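Local structure of glucose-6-phosphate 1-dehydrogenase (Kluyveromyces lactis, 7E6I) at residues G89-D92 / G96-E99. The protein oxidises D-glucose 6-phosphate to 6-phosphoglucono-1,5-lactone with NADP(+), the first step of the oxidative pentose phosphate pathway and a source of NADPH. Residues are numbered along the deposited sequence; the frame is centred on the assembly and turned at random.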
loop_
_atom_site.group_PDB
_atom_site.type_symbol
_atom_site.label_atom_id
_atom_site.label_comp_id
_atom_site.label_asym_id
_atom_site.label_seq_id
_atom_site.Cartn_x
_atom_site.Cartn_y
_atom_site.Cartn_z
ATOM N N GLY A 89 24.476 -6.856 16.775
ATOM C CA GLY A 89 24.023 -6.801 18.139
ATOM C C GLY A 89 22.620 -7.340 18.271
ATOM O O GLY A 89 21.872 -7.438 17.293
ATOM N N PRO A 90 22.236 -7.709 19.487
ATOM C CA PRO A 90 20.879 -8.206 19.710
ATOM C C PRO A 90 19.879 -7.063 19.714
ATOM O O PRO A 90 20.214 -5.911 20.002
ATOM C CB PRO A 90 20.972 -8.874 21.086
ATOM C CG PRO A 90 22.064 -8.129 21.790
ATOM C CD PRO A 90 23.016 -7.625 20.738
ATOM N N TYR A 91 18.637 -7.392 19.357
ATOM C CA TYR A 91 17.557 -6.424 19.529
ATOM C C TYR A 91 17.073 -6.380 20.970
ATOM O O TYR A 91 16.437 -5.398 21.374
ATOM C CB TYR A 91 16.374 -6.750 18.606
ATOM C CG TYR A 91 16.736 -6.972 17.151
ATOM C CD1 TYR A 91 17.310 -5.954 16.393
ATOM C CD2 TYR A 91 16.489 -8.188 16.533
ATOM C CE1 TYR A 91 17.646 -6.153 15.060
ATOM C CE2 TYR A 91 16.813 -8.398 15.205
ATOM C CZ TYR A 91 17.398 -7.383 14.472
ATOM O OH TYR A 91 17.726 -7.597 13.150
ATOM N N ASP A 92 17.418 -7.406 21.749
ATOM C CA ASP A 92 16.889 -7.723 23.067
ATOM C C ASP A 92 17.603 -7.009 24.209
ATOM O O ASP A 92 17.130 -7.081 25.349
ATOM C CB ASP A 92 17.010 -9.236 23.287
ATOM C CG ASP A 92 15.813 -9.825 23.969
ATOM O OD1 ASP A 92 15.025 -10.519 23.294
ATOM O OD2 ASP A 92 15.666 -9.608 25.191
ATOM N N GLY A 96 23.967 -3.424 22.353
ATOM C CA GLY A 96 23.994 -3.071 20.945
ATOM C C GLY A 96 23.628 -1.620 20.712
ATOM O O GLY A 96 24.280 -0.923 19.929
ATOM N N TYR A 97 22.598 -1.138 21.414
ATOM C CA TYR A 97 22.129 0.231 21.208
ATOM C C TYR A 97 23.129 1.244 21.746
ATOM O O TYR A 97 23.344 2.295 21.131
ATOM C CB TYR A 97 20.750 0.404 21.848
ATOM C CG TYR A 97 19.742 -0.529 21.215
ATOM C CD1 TYR A 97 19.670 -1.865 21.596
ATOM C CD2 TYR A 97 18.894 -0.090 20.207
ATOM C CE1 TYR A 97 18.773 -2.734 21.009
ATOM C CE2 TYR A 97 17.982 -0.952 19.612
ATOM C CZ TYR A 97 17.927 -2.274 20.019
ATOM O OH TYR A 97 17.023 -3.136 19.431
ATOM N N LEU A 98 23.773 0.936 22.872
ATOM C CA LEU A 98 24.807 1.827 23.381
ATOM C C LEU A 98 26.008 1.852 22.448
ATOM O O LEU A 98 26.586 2.916 22.200
ATOM C CB LEU A 98 25.214 1.408 24.787
ATOM C CG LEU A 98 24.049 1.522 25.768
ATOM C CD1 LEU A 98 24.331 0.764 27.050
ATOM C CD2 LEU A 98 23.730 2.986 26.042
ATOM N N GLU A 99 26.387 0.698 21.900
ATOM C CA GLU A 99 27.432 0.698 20.880
ATOM C C GLU A 99 27.007 1.512 19.659
ATOM O O GLU A 99 27.801 2.289 19.119
ATOM C CB GLU A 99 27.785 -0.739 20.486
ATOM C CG GLU A 99 28.562 -1.519 21.552
ATOM C CD GLU A 99 28.506 -3.037 21.354
ATOM O OE1 GLU A 99 27.841 -3.501 20.392
ATOM O OE2 GLU A 99 29.132 -3.770 22.165
#
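Tyr97 reaches back from the first turn of helix 94-110 and lays its phenol end against the backbone of Tyr91, where OH donates a hydrogen bond to Tyr91 O at 3.0 Å. The hydroxyl comes in from beside the carbonyl rather than from its far end: the C=O...O angle is 106°, with the hydroxyl tilted 19° from the carbonyl plane. Tyr91 O itself sits at the edge of the Tyr97 ring, near its plane. Tyr97 CE1 comes within 3.6 Å of Pro90 O, so two successive carbonyls of the loop line this end of the phenol. The two tyrosine rings do not stack; their planes are steeply inclined, and only the Tyr97 hydroxyl end reaches the Tyr91 ring. Tyr97 OH lies at that ring's edge, near its plane, 4.2 Å from Tyr91 CD1 and 3.8 Å from Tyr91 CB. The bond from CA to CB of Tyr91 points away from the helix, and CG, anti to the carbonyl carbon (chi1 -50°), keeps the ring clear of the carbonyl that Tyr97 binds. Elsewhere two glycines bring the backbones together: Gly89 CA and Gly96 CA lie 4.7 Å apart. Pro90 O, which Tyr97 merely touches, accepts a hydrogen bond from Tyr47 OH. The loop joins edge strand 84-88 of the parallel Rossmann sheet to helix 94-110. Tyr91 lies beside Gly15 and Arg49, probable NADP(+)-binding residues, and touches Ile128, while Tyr97 packs on Val132 and Lys135, so both tyrosines meet helix 126-139.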